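PDB 4NHB: TRAP dicarboxylate transporter-DctP subunit from Desulfovibrio desulfuricans subsp. desulfuricans, which binds sn-glycerol 3-phosphate in the periplasm and probably delivers it to the membrane components of a TRAP transporter. Local coordinates for residues K37-P42 with A214-L219; A104-M110 with S309-F313; P147-F153 with L230-V236. One frame throughout, in Å; residues are numbered along the deposited sequence.

Contact 1: K37-P42 with A214-L219; sequences KPEGEP and ADIVSL. With G3P (sn-glycerol-3-phosphate), chain P.
Lys37 reaches across to Asp215 in the first turn of helix 213-218, and the outer half of its side chain, from CD on, runs between that acid and the bound glycerol phosphate. From CB the chain sets off with CG beside the backbone N (chi1 -59°), bends at chi2 (-61°), then runs straight to its tip. CD passes the carboxylate of Asp215, CE comes within 3.5 Å of O4P of the phosphate, and NZ ends between two oxygens. One is Asp215 OD2, 2.8 Å from Lys37 NZ in a salt bridge that meets the carboxylate from above its plane; the other is O4P, 2.7 Å from Lys37 NZ. Asp215 probably helps to hold the ammonium in place and charged for the ligand. Phe194 adds a cation-pi contact to the same lysine. Glu41 OE2 caps the N of Glu43 at the start of helix 42-57. Farther out, Pro38 CG sits 3.2 Å from Ser218 OG, and Pro42 CD packs tightly on Ala214 CB at 3.5 Å. Two waters bridge the gap, one between Glu39 O and the hydroxyl Ser218 OG, the other between the carbonyls Gly40 O and Ala214 O. A type II turn from Pro38 to Glu41 shapes the loop between strand 30-34 and helix 42-57, a loop that contributes its lysine to the phosphate end of the ligand pocket in this periplasmic binding protein.

Contact 2: A104-M110 with S309-F313; sequences AMLETPM and SWKLF. With G3P (sn-glycerol-3-phosphate), chain P.
Phe313 takes both a methylene and a sulfur from Met105 on its ring: CG lies over one face, 3.9 Å from the centroid, in a CH-pi contact, while SD sits obliquely to the same ring as a Met-aromatic contact. The methionine chain then bends at chi3, and its CE comes 3.8 Å from Phe313 CB. At the edge of the ring stand Ala104 CB and Pro109 CD, the latter 3.8 Å from Phe313 CZ. Helix 320-329 adds Ile323 and Leu324 against Met105. The one hydrogen bond across the contact comes from Trp310, whose NE1 lies 2.8 Å from Pro109 O, with the acceptor in the indole plane and an N-H...O angle of 147°. Thr108 CG2 meets the same ring system 3.4 Å from Trp310 NE1. The methyl is anti to the backbone N of Thr108, while OG1, beside that N (chi1 -61°), turns back to donate to Met105 O at 2.7 Å. One threonine thus closes its own turn and packs on the indole. Glu107 points the other way, toward the ligand. Thr94 and Tyr178 bond to its OE1, and Ile237 N to its OE2. The apolar packing and the single directional bond therefore probably fix the loop 104-110 so that this carboxylate, already held by other residues, is set to accept the O1 hydroxyl of the glycerol phosphate, 2.7 Å from Glu107 OE2.

Contact 3: P147-F153 with L230-V236; sequences PLGFRHF and LSGHILV. With G3P (sn-glycerol-3-phosphate), chain P.
Arg151 and Val236 come together through their torsions: CG of Arg151 lies beside its backbone N (chi1 -52°), and a bend at chi3 (73°) carries the guanidinium obliquely past Val236, whose CG1 is anti to its own backbone N (chi1 180°) and whose CG2, beside that N, is 3.4 Å from Arg151 NH2. From there the group holds the phosphate end of the ligand with two nitrogens. NH2 bonds to the bridging ester oxygen O1P at 2.9 Å, at the edge of the guanidinium near its plane, and NH1 bonds to the terminal oxygen O3P at 3.1 Å. Asp210 pairs with Arg151 NE and also accepts from His233 NE2, so this second-shell acid probably fixes the rotation of the arginine.

The backbones pair as antiparallel strands, Gly149 with Val236 as a hydrogen-bonded pair and Phe150 with Leu235 as a non-hydrogen-bonded one. Beyond the two bridges the pairing continues less regularly: Arg151 N donates to Ile234 O at 2.8 Å, and Gly232 N returns a bond to Arg151 O. Leu235 CB covers one face of the Phe150 ring. Leu230 CD2 lies over the centre of the His152 ring, 3.5 Å from its centroid, while His152 ND1 accepts the N-H of Ser231 close to the ring plane. Phe153 and His233 have nearly parallel planes, slid so far that the rings scarcely overlap.

Strand 208-212 flanks strand 146-155 as a further antiparallel neighbour. Helix 115-122 packs on Pro147 and Leu235, and helix 252-286 meets Pro147 and Leu230.

The three contacts gather round one ligand. Contacts 1 and 2 lie on opposite sides of the chain's centre, with centres 24 Å apart; contact 3 stands between, its centre about 14 Å from each of theirs, and touches both. Leu148 packs on Lys37 and Glu41 of contact 1, while Met110 N probably bonds to His233 O. Along the chain the order is 37-42, 104-110, 147-153, 214-219, 230-236 and 309-313, so Lys37, Glu107, Arg151 and Val236, far apart in sequence, line one pocket, with 214-219 and 309-313 behind them. Strands 146-155 and 235-243 of the mixed sheet thus link the phosphate-side loop and helix 213-218 to the glycerol-side loop, consistent with ligand enclosure in a TRAP solute-binding protein.

Contact 1: K37-P42 with A214-L219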
loop_
_atom_site.group_PDB
_atom_site.type_symbol
_atom_site.label_atom_id
_atom_site.label_comp_id
_atom_site.label_asym_id
_atom_site.label_seq_id
_atom_site.Cartn_x
_atom_site.Cartn_y
_atom_site.Cartn_z
ATOM N N LYS A 37 -9.289 -0.064 3.715
ATOM C CA LYS A 37 -8.767 -0.552 4.993
ATOM C C LYS A 37 -9.673 -0.211 6.183
ATOM O O LYS A 37 -10.474 0.728 6.141
ATOM C CB LYS A 37 -7.320 -0.072 5.258
ATOM C CG LYS A 37 -6.276 -0.479 4.229
ATOM C CD LYS A 37 -6.130 -2.021 4.108
ATOM C CE LYS A 37 -5.114 -2.397 3.023
ATOM N NZ LYS A 37 -4.757 -3.857 3.053
ATOM N N PRO A 38 -9.595 -1.014 7.246
ATOM C CA PRO A 38 -10.383 -0.700 8.437
ATOM C C PRO A 38 -9.843 0.521 9.233
ATOM O O PRO A 38 -8.736 1.034 9.016
ATOM C CB PRO A 38 -10.310 -1.985 9.248
ATOM C CG PRO A 38 -9.058 -2.572 8.841
ATOM C CD PRO A 38 -8.840 -2.262 7.400
ATOM N N GLU A 39 -10.669 0.992 10.152
ATOM C CA GLU A 39 -10.271 2.031 11.094
ATOM C C GLU A 39 -9.064 1.543 11.871
ATOM O O GLU A 39 -8.915 0.351 12.081
ATOM C CB GLU A 39 -11.421 2.335 12.042
ATOM C CG GLU A 39 -12.595 2.983 11.362
ATOM C CD GLU A 39 -12.324 4.434 11.010
ATOM O OE1 GLU A 39 -11.413 5.026 11.622
ATOM O OE2 GLU A 39 -12.996 4.970 10.111
ATOM N N GLY A 40 -8.187 2.485 12.228
ATOM C CA GLY A 40 -6.971 2.245 12.983
ATOM C C GLY A 40 -5.838 1.702 12.138
ATOM O O GLY A 40 -4.795 1.382 12.657
ATOM N N GLU A 41 -6.055 1.569 10.835
ATOM C CA GLU A 41 -5.010 1.073 9.929
ATOM C C GLU A 41 -4.406 2.306 9.247
ATOM O O GLU A 41 -5.113 3.291 8.998
ATOM C CB GLU A 41 -5.625 0.083 8.936
ATOM C CG GLU A 41 -4.661 -0.952 8.322
ATOM C CD GLU A 41 -4.092 -0.515 6.979
ATOM O OE1 GLU A 41 -3.506 -1.363 6.254
ATOM O OE2 GLU A 41 -4.149 0.700 6.683
ATOM N N PRO A 42 -3.086 2.282 8.966
ATOM C CA PRO A 42 -2.470 3.533 8.499
ATOM C C PRO A 42 -3.123 4.216 7.311
ATOM O O PRO A 42 -3.151 5.444 7.365
ATOM C CB PRO A 42 -1.024 3.148 8.194
ATOM C CG PRO A 42 -0.758 1.932 9.103
ATOM C CD PRO A 42 -2.099 1.218 9.229
ATOM N N ALA A 214 0.211 -4.089 10.448
ATOM C CA ALA A 214 -0.992 -3.336 10.737
ATOM C C ALA A 214 -2.237 -4.149 10.345
ATOM O O ALA A 214 -3.240 -4.151 11.043
ATOM C CB ALA A 214 -0.982 -1.971 9.994
ATOM N N ASP A 215 -2.146 -4.854 9.229
ATOM C CA ASP A 215 -3.278 -5.623 8.719
ATOM C C ASP A 215 -3.409 -6.939 9.476
ATOM O O ASP A 215 -4.519 -7.363 9.842
ATOM C CB ASP A 215 -3.117 -5.841 7.201
ATOM C CG ASP A 215 -3.395 -4.588 6.384
ATOM O OD1 ASP A 215 -3.914 -3.611 6.979
ATOM O OD2 ASP A 215 -3.091 -4.600 5.135
ATOM N N ILE A 216 -2.275 -7.564 9.779
ATOM C CA ILE A 216 -2.306 -8.805 10.529
ATOM C C ILE A 216 -2.949 -8.602 11.893
ATOM O O ILE A 216 -3.751 -9.426 12.311
ATOM C CB ILE A 216 -0.900 -9.378 10.707
ATOM C CG1 ILE A 216 -0.388 -9.899 9.379
ATOM C CG2 ILE A 216 -0.891 -10.446 11.776
ATOM C CD1 ILE A 216 1.122 -10.075 9.349
ATOM N N VAL A 217 -2.624 -7.502 12.583
ATOM C CA VAL A 217 -3.219 -7.248 13.884
ATOM C C VAL A 217 -4.655 -6.748 13.768
ATOM O O VAL A 217 -5.533 -7.171 14.508
ATOM C CB VAL A 217 -2.372 -6.242 14.694
ATOM C CG1 VAL A 217 -3.204 -5.591 15.818
ATOM C CG2 VAL A 217 -1.144 -6.960 15.225
ATOM N N SER A 218 -4.886 -5.851 12.820
ATOM C CA SER A 218 -6.201 -5.303 12.614
ATOM C C SER A 218 -7.238 -6.375 12.347
ATOM O O SER A 218 -8.346 -6.299 12.899
ATOM C CB SER A 218 -6.196 -4.272 11.485
ATOM O OG SER A 218 -7.504 -3.835 11.290
ATOM N N LEU A 219 -6.900 -7.370 11.528
ATOM C CA LEU A 219 -7.849 -8.444 11.238
ATOM C C LEU A 219 -7.739 -9.616 12.207
ATOM O O LEU A 219 -8.426 -10.633 12.062
ATOM C CB LEU A 219 -7.681 -8.932 9.796
ATOM C CG LEU A 219 -8.400 -8.124 8.687
ATOM C CD1 LEU A 219 -7.954 -6.643 8.659
ATOM C CD2 LEU A 219 -8.139 -8.787 7.341
HETATM O O1 G3P P . -0.542 -1.667 -2.525
HETATM C C1 G3P P . -1.069 -2.930 -2.808
HETATM C C2 G3P P . -1.553 -3.598 -1.514
HETATM O O2 G3P P . -2.525 -2.786 -0.914
HETATM C C3 G3P P . -2.151 -4.975 -1.844
HETATM O O1P G3P P . -2.039 -5.797 -0.727
HETATM O O4P G3P P . -3.538 -4.602 0.774
HETATM O O2P G3P P . -4.486 -6.438 -0.711
HETATM O O3P G3P P . -3.066 -7.038 1.248
HETATM P P G3P P . -3.370 -5.978 0.194
HETATM O O HOH W 1 -6.991 -1.353 12.021
HETATM O O HOH W 2 -4.020 -1.630 12.113
#

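Contact 2: A104-M110 with S309-F313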
loop_
_atom_site.group_PDB
_atom_site.type_symbol
_atom_site.label_atom_id
_atom_site.label_comp_id
_atom_site.label_asym_id
_atom_site.label_seq_id
_atom_site.Cartn_x
_atom_site.Cartn_y
_atom_site.Cartn_z
ATOM N N ALA A 104 3.497 -0.070 -10.185
ATOM C CA ALA A 104 3.888 -1.310 -9.502
ATOM C C ALA A 104 5.207 -1.142 -8.779
ATOM O O ALA A 104 5.416 -1.724 -7.731
ATOM C CB ALA A 104 3.991 -2.467 -10.482
ATOM N N MET A 105 6.101 -0.347 -9.349
ATOM C CA MET A 105 7.433 -0.187 -8.777
ATOM C C MET A 105 7.487 0.570 -7.438
ATOM O O MET A 105 8.527 0.552 -6.792
ATOM C CB MET A 105 8.370 0.440 -9.805
ATOM C CG MET A 105 8.529 -0.443 -11.048
ATOM S SD MET A 105 9.894 0.033 -12.145
ATOM C CE MET A 105 11.242 -0.735 -11.320
ATOM N N LEU A 106 6.373 1.184 -7.032
ATOM C CA LEU A 106 6.230 1.732 -5.679
ATOM C C LEU A 106 6.494 0.634 -4.643
ATOM O O LEU A 106 6.965 0.915 -3.544
ATOM C CB LEU A 106 4.840 2.352 -5.468
ATOM C CG LEU A 106 4.557 3.675 -6.238
ATOM C CD1 LEU A 106 3.065 4.090 -6.285
ATOM C CD2 LEU A 106 5.343 4.807 -5.666
ATOM N N GLU A 107 6.186 -0.616 -5.008
ATOM C CA GLU A 107 6.374 -1.772 -4.125
ATOM C C GLU A 107 7.383 -2.821 -4.670
ATOM O O GLU A 107 7.230 -4.002 -4.449
ATOM C CB GLU A 107 4.996 -2.403 -3.812
ATOM C CG GLU A 107 4.088 -1.464 -3.061
ATOM C CD GLU A 107 2.722 -2.027 -2.688
ATOM O OE1 GLU A 107 2.276 -3.027 -3.300
ATOM O OE2 GLU A 107 2.083 -1.432 -1.769
ATOM N N THR A 108 8.430 -2.344 -5.350
ATOM C CA THR A 108 9.522 -3.191 -5.878
ATOM C C THR A 108 10.068 -4.059 -4.778
ATOM O O THR A 108 10.516 -3.554 -3.730
ATOM C CB THR A 108 10.677 -2.306 -6.432
ATOM O OG1 THR A 108 10.193 -1.495 -7.493
ATOM C CG2 THR A 108 11.868 -3.135 -6.925
ATOM N N PRO A 109 9.995 -5.391 -4.959
ATOM C CA PRO A 109 10.477 -6.227 -3.867
ATOM C C PRO A 109 11.968 -6.025 -3.623
ATOM O O PRO A 109 12.703 -5.804 -4.567
ATOM C CB PRO A 109 10.176 -7.645 -4.353
ATOM C CG PRO A 109 9.011 -7.485 -5.293
ATOM C CD PRO A 109 9.242 -6.166 -5.961
ATOM N N MET A 110 12.385 -6.065 -2.373
ATOM C CA MET A 110 13.812 -5.999 -2.042
ATOM C C MET A 110 14.472 -4.693 -2.442
ATOM O O MET A 110 15.674 -4.666 -2.697
ATOM C CB MET A 110 14.562 -7.121 -2.772
ATOM C CG MET A 110 13.971 -8.476 -2.581
ATOM S SD MET A 110 13.819 -8.839 -0.836
ATOM C CE MET A 110 15.361 -8.200 -0.171
ATOM N N SER A 309 12.019 -11.348 -9.748
ATOM C CA SER A 309 10.720 -10.756 -10.025
ATOM C C SER A 309 10.843 -9.386 -10.700
ATOM O O SER A 309 9.882 -8.909 -11.278
ATOM C CB SER A 309 9.855 -10.663 -8.743
ATOM O OG SER A 309 10.461 -9.902 -7.702
ATOM N N TRP A 310 12.017 -8.762 -10.644
ATOM C CA TRP A 310 12.191 -7.490 -11.341
ATOM C C TRP A 310 12.059 -7.614 -12.865
ATOM O O TRP A 310 11.842 -6.608 -13.543
ATOM C CB TRP A 310 13.527 -6.832 -10.980
ATOM C CG TRP A 310 13.651 -6.459 -9.523
ATOM C CD1 TRP A 310 12.769 -6.766 -8.515
ATOM C CD2 TRP A 310 14.727 -5.744 -8.911
ATOM N NE1 TRP A 310 13.229 -6.260 -7.318
ATOM C CE2 TRP A 310 14.424 -5.622 -7.542
ATOM C CE3 TRP A 310 15.903 -5.172 -9.394
ATOM C CZ2 TRP A 310 15.273 -4.970 -6.648
ATOM C CZ3 TRP A 310 16.736 -4.527 -8.514
ATOM C CH2 TRP A 310 16.422 -4.431 -7.152
ATOM N N LYS A 311 12.180 -8.821 -13.422
ATOM C CA LYS A 311 11.963 -8.964 -14.863
ATOM C C LYS A 311 10.582 -8.422 -15.196
ATOM O O LYS A 311 10.376 -7.785 -16.230
ATOM C CB LYS A 311 12.078 -10.423 -15.331
ATOM C CG LYS A 311 11.662 -10.646 -16.794
ATOM C CD LYS A 311 11.587 -12.147 -17.155
ATOM C CE LYS A 311 10.775 -12.443 -18.448
ATOM N NZ LYS A 311 11.315 -11.759 -19.675
ATOM N N LEU A 312 9.621 -8.660 -14.304
ATOM C CA LEU A 312 8.294 -8.126 -14.532
ATOM C C LEU A 312 8.382 -6.636 -14.877
ATOM O O LEU A 312 7.681 -6.165 -15.770
ATOM C CB LEU A 312 7.379 -8.331 -13.305
ATOM C CG LEU A 312 6.111 -7.472 -13.302
ATOM C CD1 LEU A 312 5.267 -7.870 -14.500
ATOM C CD2 LEU A 312 5.310 -7.604 -11.977
ATOM N N PHE A 313 9.245 -5.881 -14.185
ATOM C CA PHE A 313 9.301 -4.444 -14.394
ATOM C C PHE A 313 10.082 -4.083 -15.681
ATOM O O PHE A 313 9.718 -3.149 -16.415
ATOM C CB PHE A 313 9.978 -3.729 -13.216
ATOM C CG PHE A 313 9.391 -4.042 -11.861
ATOM C CD1 PHE A 313 8.052 -3.953 -11.630
ATOM C CD2 PHE A 313 10.204 -4.435 -10.824
ATOM C CE1 PHE A 313 7.531 -4.234 -10.373
ATOM C CE2 PHE A 313 9.677 -4.705 -9.572
ATOM C CZ PHE A 313 8.348 -4.613 -9.365
HETATM O O1 G3P P . -0.542 -1.667 -2.525
HETATM C C1 G3P P . -1.069 -2.930 -2.808
HETATM C C2 G3P P . -1.553 -3.598 -1.514
HETATM O O2 G3P P . -2.525 -2.786 -0.914
HETATM C C3 G3P P . -2.151 -4.975 -1.844
HETATM O O1P G3P P . -2.039 -5.797 -0.727
HETATM O O4P G3P P . -3.538 -4.602 0.774
HETATM O O2P G3P P . -4.486 -6.438 -0.711
HETATM O O3P G3P P . -3.066 -7.038 1.248
HETATM P P G3P P . -3.370 -5.978 0.194
#

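Contact 3: P147-F153 with L230-V236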
loop_
_atom_site.group_PDB
_atom_site.type_symbol
_atom_site.label_atom_id
_atom_site.label_comp_id
_atom_site.label_asym_id
_atom_site.label_seq_id
_atom_site.Cartn_x
_atom_site.Cartn_y
_atom_site.Cartn_z
ATOM N N PRO A 147 3.647 4.789 3.911
ATOM C CA PRO A 147 3.712 3.331 4.021
ATOM C C PRO A 147 2.525 2.734 4.807
ATOM O O PRO A 147 1.946 3.391 5.682
ATOM C CB PRO A 147 4.977 3.117 4.842
ATOM C CG PRO A 147 5.027 4.354 5.755
ATOM C CD PRO A 147 4.472 5.480 4.914
ATOM N N LEU A 148 2.231 1.472 4.534
ATOM C CA LEU A 148 1.387 0.648 5.395
ATOM C C LEU A 148 2.262 -0.343 6.175
ATOM O O LEU A 148 1.838 -0.875 7.204
ATOM C CB LEU A 148 0.283 -0.074 4.587
ATOM C CG LEU A 148 -1.042 0.684 4.303
ATOM C CD1 LEU A 148 -0.852 2.030 3.691
ATOM C CD2 LEU A 148 -2.034 -0.144 3.486
ATOM N N GLY A 149 3.477 -0.550 5.691
ATOM C CA GLY A 149 4.444 -1.361 6.387
ATOM C C GLY A 149 4.982 -2.509 5.570
ATOM O O GLY A 149 4.371 -2.932 4.595
ATOM N N PHE A 150 6.141 -3.026 5.986
ATOM C CA PHE A 150 6.719 -4.190 5.389
ATOM C C PHE A 150 5.840 -5.432 5.549
ATOM O O PHE A 150 5.207 -5.615 6.579
ATOM C CB PHE A 150 8.112 -4.451 5.987
ATOM C CG PHE A 150 9.183 -3.511 5.440
ATOM C CD1 PHE A 150 9.782 -3.750 4.199
ATOM C CD2 PHE A 150 9.552 -2.386 6.159
ATOM C CE1 PHE A 150 10.767 -2.878 3.691
ATOM C CE2 PHE A 150 10.534 -1.502 5.657
ATOM C CZ PHE A 150 11.137 -1.751 4.434
ATOM N N ARG A 151 5.822 -6.272 4.509
ATOM C CA ARG A 151 4.967 -7.480 4.532
ATOM C C ARG A 151 5.711 -8.633 5.194
ATOM O O ARG A 151 6.880 -8.870 4.889
ATOM C CB ARG A 151 4.537 -7.893 3.116
ATOM C CG ARG A 151 3.888 -6.738 2.289
ATOM C CD ARG A 151 3.238 -7.228 0.990
ATOM N NE ARG A 151 2.000 -7.963 1.229
ATOM C CZ ARG A 151 0.777 -7.534 0.929
ATOM N NH1 ARG A 151 -0.271 -8.272 1.234
ATOM N NH2 ARG A 151 0.577 -6.374 0.328
ATOM N N HIS A 152 5.014 -9.333 6.084
ATOM C CA HIS A 152 5.521 -10.501 6.800
ATOM C C HIS A 152 4.543 -11.656 6.608
ATOM O O HIS A 152 3.325 -11.426 6.482
ATOM C CB HIS A 152 5.649 -10.175 8.289
ATOM C CG HIS A 152 6.506 -8.981 8.548
ATOM N ND1 HIS A 152 7.794 -8.895 8.073
ATOM C CD2 HIS A 152 6.258 -7.809 9.183
ATOM C CE1 HIS A 152 8.319 -7.739 8.436
ATOM N NE2 HIS A 152 7.402 -7.051 9.101
ATOM N N PHE A 153 5.063 -12.880 6.592
ATOM C CA PHE A 153 4.206 -14.054 6.398
ATOM C C PHE A 153 3.374 -14.353 7.630
ATOM O O PHE A 153 3.823 -14.156 8.753
ATOM C CB PHE A 153 5.037 -15.284 6.003
ATOM C CG PHE A 153 5.619 -15.173 4.651
ATOM C CD1 PHE A 153 4.844 -15.402 3.546
ATOM C CD2 PHE A 153 6.941 -14.785 4.480
ATOM C CE1 PHE A 153 5.362 -15.273 2.274
ATOM C CE2 PHE A 153 7.464 -14.641 3.228
ATOM C CZ PHE A 153 6.674 -14.897 2.115
ATOM N N LEU A 230 9.018 -13.047 9.819
ATOM C CA LEU A 230 9.468 -11.751 9.356
ATOM C C LEU A 230 10.260 -11.933 8.097
ATOM O O LEU A 230 11.211 -12.690 8.064
ATOM C CB LEU A 230 10.304 -11.081 10.432
ATOM C CG LEU A 230 9.502 -10.864 11.707
ATOM C CD1 LEU A 230 10.321 -10.126 12.752
ATOM C CD2 LEU A 230 8.206 -10.114 11.428
ATOM N N SER A 231 9.824 -11.276 7.034
ATOM C CA SER A 231 10.543 -11.245 5.781
ATOM C C SER A 231 10.758 -9.805 5.273
ATOM O O SER A 231 11.894 -9.369 5.068
ATOM C CB SER A 231 9.734 -12.080 4.816
ATOM O OG SER A 231 10.113 -11.921 3.470
ATOM N N GLY A 232 9.673 -9.067 5.072
ATOM C CA GLY A 232 9.753 -7.680 4.658
ATOM C C GLY A 232 10.216 -7.580 3.230
ATOM O O GLY A 232 10.914 -6.663 2.871
ATOM N N HIS A 233 9.802 -8.555 2.425
ATOM C CA HIS A 233 10.152 -8.651 1.024
ATOM C C HIS A 233 9.585 -7.523 0.186
ATOM O O HIS A 233 10.125 -7.191 -0.871
ATOM C CB HIS A 233 9.653 -9.966 0.484
ATOM C CG HIS A 233 8.288 -10.325 0.976
ATOM N ND1 HIS A 233 8.066 -10.844 2.231
ATOM C CD2 HIS A 233 7.074 -10.253 0.377
ATOM C CE1 HIS A 233 6.771 -11.065 2.393
ATOM N NE2 HIS A 233 6.148 -10.713 1.287
ATOM N N ILE A 234 8.460 -6.972 0.642
ATOM C CA ILE A 234 7.856 -5.788 0.024
ATOM C C ILE A 234 7.403 -4.796 1.120
ATOM O O ILE A 234 6.902 -5.216 2.155
ATOM C CB ILE A 234 6.632 -6.160 -0.756
ATOM C CG1 ILE A 234 7.017 -6.897 -2.038
ATOM C CG2 ILE A 234 5.807 -4.900 -1.111
ATOM C CD1 ILE A 234 5.888 -7.564 -2.701
ATOM N N LEU A 235 7.560 -3.507 0.852
ATOM C CA LEU A 235 7.014 -2.445 1.708
ATOM C C LEU A 235 5.765 -1.910 1.023
ATOM O O LEU A 235 5.830 -1.410 -0.083
ATOM C CB LEU A 235 8.048 -1.333 1.879
ATOM C CG LEU A 235 7.531 -0.005 2.430
ATOM C CD1 LEU A 235 6.929 -0.177 3.852
ATOM C CD2 LEU A 235 8.648 1.029 2.431
ATOM N N VAL A 236 4.613 -2.054 1.667
ATOM C CA VAL A 236 3.414 -1.520 1.098
ATOM C C VAL A 236 3.407 0.008 1.159
ATOM O O VAL A 236 3.633 0.616 2.199
ATOM C CB VAL A 236 2.136 -2.120 1.780
ATOM C CG1 VAL A 236 0.818 -1.563 1.190
ATOM C CG2 VAL A 236 2.151 -3.636 1.679
HETATM O O1 G3P P . -0.542 -1.667 -2.525
HETATM C C1 G3P P . -1.069 -2.930 -2.808
HETATM C C2 G3P P . -1.553 -3.598 -1.514
HETATM O O2 G3P P . -2.525 -2.786 -0.914
HETATM C C3 G3P P . -2.151 -4.975 -1.844
HETATM O O1P G3P P . -2.039 -5.797 -0.727
HETATM O O4P G3P P . -3.538 -4.602 0.774
HETATM O O2P G3P P . -4.486 -6.438 -0.711
HETATM O O3P G3P P . -3.066 -7.038 1.248
HETATM P P G3P P . -3.370 -5.978 0.194
#